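Local coordinates for putative aliphatic sulfonates-binding protein (Escherichia coli, PDB 2X26), which probably serves as the periplasmic binding component that captures aliphatic sulfonates for an ABC-type import system, at residues 194-199 against 288-293; 75-80 against 188-193. One frame throughout, in Å; residues are numbered along the deposited sequence.

Contact 1: 194-199 against 288-293; sequences YAEKNG and TQLEGK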
loop_
_atom_site.group_PDB
_atom_site.type_symbol
_atom_site.label_atom_id
_atom_site.label_comp_id
_atom_site.label_asym_id
_atom_site.label_seq_id
_atom_site.Cartn_x
_atom_site.Cartn_y
_atom_site.Cartn_z
ATOM N N TYR A 194 12.655 -10.620 -11.683
ATOM C CA TYR A 194 11.961 -9.747 -12.636
ATOM C C TYR A 194 12.465 -8.331 -12.528
ATOM O O TYR A 194 12.600 -7.666 -13.540
ATOM C CB TYR A 194 10.443 -9.719 -12.381
ATOM C CG TYR A 194 9.590 -9.020 -13.429
ATOM C CD1 TYR A 194 9.106 -9.723 -14.539
ATOM C CD2 TYR A 194 9.245 -7.665 -13.311
ATOM C CE1 TYR A 194 8.299 -9.110 -15.511
ATOM C CE2 TYR A 194 8.452 -7.027 -14.310
ATOM C CZ TYR A 194 7.971 -7.756 -15.391
ATOM O OH TYR A 194 7.147 -7.161 -16.346
ATOM N N ALA A 195 12.715 -7.878 -11.302
ATOM C CA ALA A 195 13.209 -6.524 -11.095
ATOM C C ALA A 195 14.636 -6.406 -11.698
ATOM O O ALA A 195 14.941 -5.394 -12.348
ATOM C CB ALA A 195 13.221 -6.216 -9.621
ATOM N N GLU A 196 15.471 -7.431 -11.472
ATOM C CA GLU A 196 16.854 -7.378 -11.958
ATOM C C GLU A 196 16.955 -7.453 -13.481
ATOM O O GLU A 196 17.812 -6.773 -14.081
ATOM C CB GLU A 196 17.713 -8.437 -11.261
ATOM C CG GLU A 196 17.950 -8.096 -9.782
ATOM C CD GLU A 196 19.038 -7.047 -9.609
ATOM O OE1 GLU A 196 19.922 -6.962 -10.490
ATOM O OE2 GLU A 196 19.011 -6.322 -8.593
ATOM N N LYS A 197 16.072 -8.231 -14.099
ATOM C CA LYS A 197 16.013 -8.394 -15.540
ATOM C C LYS A 197 15.415 -7.173 -16.218
ATOM O O LYS A 197 15.731 -6.899 -17.381
ATOM C CB LYS A 197 15.117 -9.588 -15.876
ATOM C CG LYS A 197 15.032 -9.827 -17.363
ATOM C CD LYS A 197 14.662 -11.237 -17.710
ATOM C CE LYS A 197 15.412 -11.651 -18.994
ATOM N NZ LYS A 197 14.970 -12.986 -19.504
ATOM N N ASN A 198 14.497 -6.481 -15.525
ATOM C CA ASN A 198 13.716 -5.423 -16.171
ATOM C C ASN A 198 13.826 -4.075 -15.448
ATOM O O ASN A 198 12.851 -3.329 -15.346
ATOM C CB ASN A 198 12.236 -5.833 -16.288
ATOM C CG ASN A 198 12.049 -7.139 -17.068
ATOM O OD1 ASN A 198 12.270 -7.163 -18.261
ATOM N ND2 ASN A 198 11.620 -8.214 -16.391
ATOM N N GLY A 199 15.037 -3.740 -15.017
ATOM C CA GLY A 199 15.254 -2.558 -14.154
ATOM C C GLY A 199 14.771 -1.244 -14.720
ATOM O O GLY A 199 14.048 -0.513 -14.040
ATOM N N THR A 288 18.454 -0.545 -10.885
ATOM C CA THR A 288 19.458 -0.782 -11.909
ATOM C C THR A 288 18.777 -0.590 -13.227
ATOM O O THR A 288 17.537 -0.544 -13.322
ATOM C CB THR A 288 19.948 -2.224 -11.875
ATOM O OG1 THR A 288 18.812 -3.115 -11.986
ATOM C CG2 THR A 288 20.702 -2.498 -10.589
ATOM N N GLN A 289 19.587 -0.483 -14.273
ATOM C CA GLN A 289 19.084 -0.433 -15.627
ATOM C C GLN A 289 19.924 -1.364 -16.502
ATOM O O GLN A 289 20.382 -0.956 -17.571
ATOM C CB GLN A 289 19.162 0.979 -16.190
ATOM C CG GLN A 289 18.352 1.996 -15.464
ATOM C CD GLN A 289 18.688 3.387 -15.922
ATOM O OE1 GLN A 289 19.189 4.193 -15.144
ATOM N NE2 GLN A 289 18.440 3.672 -17.202
ATOM N N LEU A 290 20.099 -2.602 -16.027
ATOM C CA LEU A 290 20.872 -3.637 -16.736
ATOM C C LEU A 290 20.396 -3.850 -18.170
ATOM O O LEU A 290 19.248 -4.227 -18.398
ATOM C CB LEU A 290 20.828 -4.964 -15.965
ATOM C CG LEU A 290 21.531 -5.127 -14.607
ATOM C CD1 LEU A 290 21.425 -6.595 -14.130
ATOM C CD2 LEU A 290 23.012 -4.651 -14.601
ATOM N N GLU A 291 21.281 -3.575 -19.131
ATOM C CA GLU A 291 21.069 -3.928 -20.549
ATOM C C GLU A 291 21.183 -5.442 -20.764
ATOM O O GLU A 291 22.138 -6.088 -20.300
ATOM C CB GLU A 291 22.072 -3.174 -21.448
ATOM C CG GLU A 291 21.698 -1.685 -21.741
ATOM C CD GLU A 291 22.842 -0.687 -21.454
ATOM O OE1 GLU A 291 24.009 -1.111 -21.221
ATOM O OE2 GLU A 291 22.570 0.538 -21.447
ATOM N N GLY A 292 20.185 -6.015 -21.434
ATOM C CA GLY A 292 20.184 -7.445 -21.716
ATOM C C GLY A 292 21.385 -7.771 -22.606
ATOM O O GLY A 292 21.818 -6.930 -23.391
ATOM N N LYS A 293 21.920 -8.977 -22.481
ATOM C CA LYS A 293 23.120 -9.335 -23.245
ATOM C C LYS A 293 22.703 -9.979 -24.563
ATOM O O LYS A 293 21.686 -10.710 -24.612
ATOM C CB LYS A 293 24.030 -10.275 -22.451
ATOM C CG LYS A 293 24.532 -9.682 -21.138
ATOM C CD LYS A 293 25.850 -8.915 -21.312
ATOM C CE LYS A 293 26.446 -8.596 -19.938
ATOM N NZ LYS A 293 27.957 -8.561 -19.921
HETATM O O HOH W 1 17.971 -4.182 -14.348
#
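Where the backbones come together, Gly199 CA lies 4.6 Å from Gln289 CA, and Gly199 CA sends a C-H toward Thr288 O at 3.2 Å (angle at the hydrogen 129°). Glycine suits this spot, because a CB built on Gly199 would fall a clashing 2.1 Å from Thr288 O. No direct hydrogen bond joins the two segments; a bridging water does the work, linking backbone and hydroxyl groups of both. It donates to Glu196 O at 2.6 Å, accepts from Leu290 N at 3.1 Å, and takes a weaker bond from Gly199 N. Its fourth partner is Thr288 OG1 at 2.7 Å. With chi1 at 55°, that hydroxyl sits between the backbone N and carbonyl carbon of Thr288; a small beta-branched alcohol puts a hydroxyl close to its own backbone, where it can meet the water.

The water occupies a junction between helices: only Asn198 separates helix 192-197 from helix 199-218, so the water is held by Glu196 O near the end of the first and Gly199 N at the start of the second. Segment 288-293 is an irregular stretch following helix 255-270, laid against this corner at the surface of the protein; a weak bond from Gln203 NE2 to Thr288 O ties it to the second helix.

Leu290 adds a van der Waals contact: its CD1 rests 3.6 Å from Glu196 O and also nears the carboxylate oxygen Glu196 OE1. Asn198 breaks the first helix and folds back on it. Its ND2 donates to a lone pair of Tyr194 O at 3.1 Å, in the carbonyl plane, while the Asn198 backbone N uses the same oxygen. ND2 of Asn198 also lies over the centre of the Tyr194 ring, whose hydroxyl is anchored to Ala4 O.

Contact 2: 75-80 against 188-193; sequences VYVGVE and YLAARP
Val75 and Ala190 form a hydrogen-bonded pair of the antiparallel strands 75-80 and 188-191, Val75 N reaching Ala190 O at 2.9 Å and Ala190 N returning to Val75 O. Tyr76 and Leu189 follow as a non-hydrogen-bonded pair. A classic beta bulge then shifts the register: Val77 and Gly78 both face Tyr188, whose O takes a 2.9 Å bond from Val77 N and a weak one from Gly78 N, while Tyr188 N donates to Gly78 O.

Apolar side chains meet on both faces of the sheet. Leu189 lies side by side with Tyr76, its CD2 4.0 Å above one face of the ring and offset toward the rim. At the bulge the branched Val77 meets two partners, CG2 touching Tyr188 CB at 3.7 Å and CG1 the methyl of Ala190. A separate van der Waals contact sets Val75 CG1 3.5 Å from Arg192 CZ, over the centre of the guanidinium; Arg192 extends first (chi1 -174°) and then bends at chi3, which lays the flat group across the valine while NH2 forms a salt bridge with Asp73.

Among side-chain polar bonds, Tyr188 OH donates to Glu80 OE2 at 2.6 Å, approaching from above the carboxylate plane, 52° out of it. The carboxylate lies at the ring edge, OE2 in the ring plane and the two planes 68° apart; glutamate is long enough to reach across from the neighbouring strand. Glu80 OE1 is held by Ser186 OG and also meets a glycerol, probably from the crystallisation liquor. With an alanine here, the Tyr188 hydroxyl and Ser186 OG would probably be left without this carboxylate partner.

Strand 74-80 is at one edge of its five-stranded sheet, and strand 186-191 separates it from strand 56-59; helix 62-69 packs on the face carrying Tyr76 and Leu189, helix 199-218 on that of Tyr188.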
loop_
_atom_site.group_PDB
_atom_site.type_symbol
_atom_site.label_atom_id
_atom_site.label_comp_id
_atom_site.label_asym_id
_atom_site.label_seq_id
_atom_site.Cartn_x
_atom_site.Cartn_y
_atom_site.Cartn_z
ATOM N N VAL A 75 10.880 -8.315 -3.372
ATOM C CA VAL A 75 11.718 -7.147 -3.090
ATOM C C VAL A 75 10.878 -5.895 -3.162
ATOM O O VAL A 75 9.925 -5.822 -3.981
ATOM C CB VAL A 75 12.896 -7.038 -4.064
ATOM C CG1 VAL A 75 13.855 -8.201 -3.837
ATOM C CG2 VAL A 75 12.466 -6.989 -5.527
ATOM N N TYR A 76 11.240 -4.906 -2.326
ATOM C CA TYR A 76 10.617 -3.589 -2.385
ATOM C C TYR A 76 11.274 -2.810 -3.520
ATOM O O TYR A 76 12.477 -2.507 -3.462
ATOM C CB TYR A 76 10.863 -2.845 -1.076
ATOM C CG TYR A 76 10.329 -3.518 0.167
ATOM C CD1 TYR A 76 9.011 -3.273 0.621
ATOM C CD2 TYR A 76 11.128 -4.335 0.917
ATOM C CE1 TYR A 76 8.513 -3.882 1.792
ATOM C CE2 TYR A 76 10.655 -4.966 2.090
ATOM C CZ TYR A 76 9.342 -4.732 2.517
ATOM O OH TYR A 76 8.863 -5.325 3.678
ATOM N N VAL A 77 10.506 -2.512 -4.550
ATOM C CA VAL A 77 11.025 -1.772 -5.684
ATOM C C VAL A 77 10.760 -0.255 -5.583
ATOM O O VAL A 77 11.449 0.526 -6.241
ATOM C CB VAL A 77 10.551 -2.307 -7.081
ATOM C CG1 VAL A 77 11.241 -3.671 -7.457
ATOM C CG2 VAL A 77 8.998 -2.337 -7.196
ATOM N N GLY A 78 9.773 0.157 -4.790
ATOM C CA GLY A 78 9.409 1.582 -4.715
ATOM C C GLY A 78 8.595 1.835 -3.474
ATOM O O GLY A 78 7.908 0.945 -2.978
ATOM N N VAL A 79 8.601 3.081 -3.014
ATOM C CA VAL A 79 7.790 3.457 -1.822
ATOM C C VAL A 79 7.098 4.811 -2.071
ATOM O O VAL A 79 7.617 5.703 -2.776
ATOM C CB VAL A 79 8.665 3.523 -0.516
ATOM C CG1 VAL A 79 9.817 4.584 -0.653
ATOM C CG2 VAL A 79 7.797 3.769 0.745
ATOM N N GLU A 80 5.883 4.928 -1.555
ATOM C CA GLU A 80 5.092 6.191 -1.594
ATOM C C GLU A 80 5.048 6.753 -0.174
ATOM O O GLU A 80 5.159 5.986 0.795
ATOM C CB GLU A 80 3.659 5.857 -1.997
ATOM C CG GLU A 80 3.570 5.307 -3.377
ATOM C CD GLU A 80 2.247 4.668 -3.786
ATOM O OE1 GLU A 80 1.709 3.699 -3.166
ATOM O OE2 GLU A 80 1.808 5.040 -4.866
ATOM N N TYR A 188 5.650 -0.813 -3.568
ATOM C CA TYR A 188 5.514 -1.597 -4.789
ATOM C C TYR A 188 6.508 -2.714 -4.632
ATOM O O TYR A 188 7.626 -2.461 -4.193
ATOM C CB TYR A 188 5.864 -0.761 -6.008
ATOM C CG TYR A 188 4.814 0.282 -6.205
ATOM C CD1 TYR A 188 4.883 1.494 -5.513
ATOM C CD2 TYR A 188 3.718 0.018 -7.023
ATOM C CE1 TYR A 188 3.872 2.443 -5.685
ATOM C CE2 TYR A 188 2.706 0.963 -7.204
ATOM C CZ TYR A 188 2.800 2.170 -6.514
ATOM O OH TYR A 188 1.793 3.103 -6.673
ATOM N N LEU A 189 6.050 -3.940 -4.914
ATOM C CA LEU A 189 6.900 -5.123 -4.824
ATOM C C LEU A 189 6.947 -5.921 -6.118
ATOM O O LEU A 189 5.995 -5.928 -6.917
ATOM C CB LEU A 189 6.428 -6.028 -3.666
ATOM C CG LEU A 189 6.643 -5.353 -2.264
ATOM C CD1 LEU A 189 5.307 -4.770 -1.855
ATOM C CD2 LEU A 189 7.184 -6.343 -1.283
ATOM N N ALA A 190 8.064 -6.623 -6.308
ATOM C CA ALA A 190 8.224 -7.542 -7.428
ATOM C C ALA A 190 9.056 -8.711 -6.997
ATOM O O ALA A 190 9.701 -8.639 -5.991
ATOM C CB ALA A 190 8.926 -6.845 -8.589
ATOM N N ALA A 191 9.062 -9.791 -7.784
ATOM C CA ALA A 191 10.071 -10.823 -7.590
ATOM C C ALA A 191 11.455 -10.313 -8.001
ATOM O O ALA A 191 11.598 -9.540 -8.971
ATOM C CB ALA A 191 9.697 -12.071 -8.386
ATOM N N ARG A 192 12.481 -10.704 -7.236
ATOM C CA ARG A 192 13.802 -10.187 -7.520
ATOM C C ARG A 192 14.303 -10.434 -8.952
ATOM O O ARG A 192 14.861 -9.528 -9.576
ATOM C CB ARG A 192 14.803 -10.606 -6.458
ATOM C CG ARG A 192 16.189 -9.968 -6.628
ATOM C CD ARG A 192 17.198 -10.661 -5.725
ATOM N NE ARG A 192 16.660 -10.846 -4.377
ATOM C CZ ARG A 192 16.855 -9.987 -3.384
ATOM N NH1 ARG A 192 17.570 -8.870 -3.603
ATOM N NH2 ARG A 192 16.300 -10.216 -2.184
ATOM N N PRO A 193 14.066 -11.624 -9.513
ATOM C CA PRO A 193 14.607 -11.839 -10.851
ATOM C C PRO A 193 13.945 -10.928 -11.869
ATOM O O PRO A 193 14.618 -10.467 -12.810
ATOM C CB PRO A 193 14.243 -13.312 -11.133
ATOM C CG PRO A 193 14.212 -13.925 -9.839
ATOM C CD PRO A 193 13.557 -12.884 -8.942
#

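In the fold
The centres of the two contacts lie about 13 Å apart on the same side of the chain's centre, and helix 192-197 serves both. Both segments of contact 2 come earlier in the chain than either of contact 1, and the contacts touch where Ala195 CB packs on Val77 CG1 at 3.9 Å. Together they follow one run of chain: strand 186-191, helix 192-197, then helix 199-218. The second five-stranded sheet, with strands from 87-92 to 172-177, lies in sequence between the segments of contact 2, consistent with the two-domain periplasmic binding fold; contact 2 thus pairs the strand leaving the first domain with the one returning, and contact 1 brings the chain's late segment onto that domain's surface.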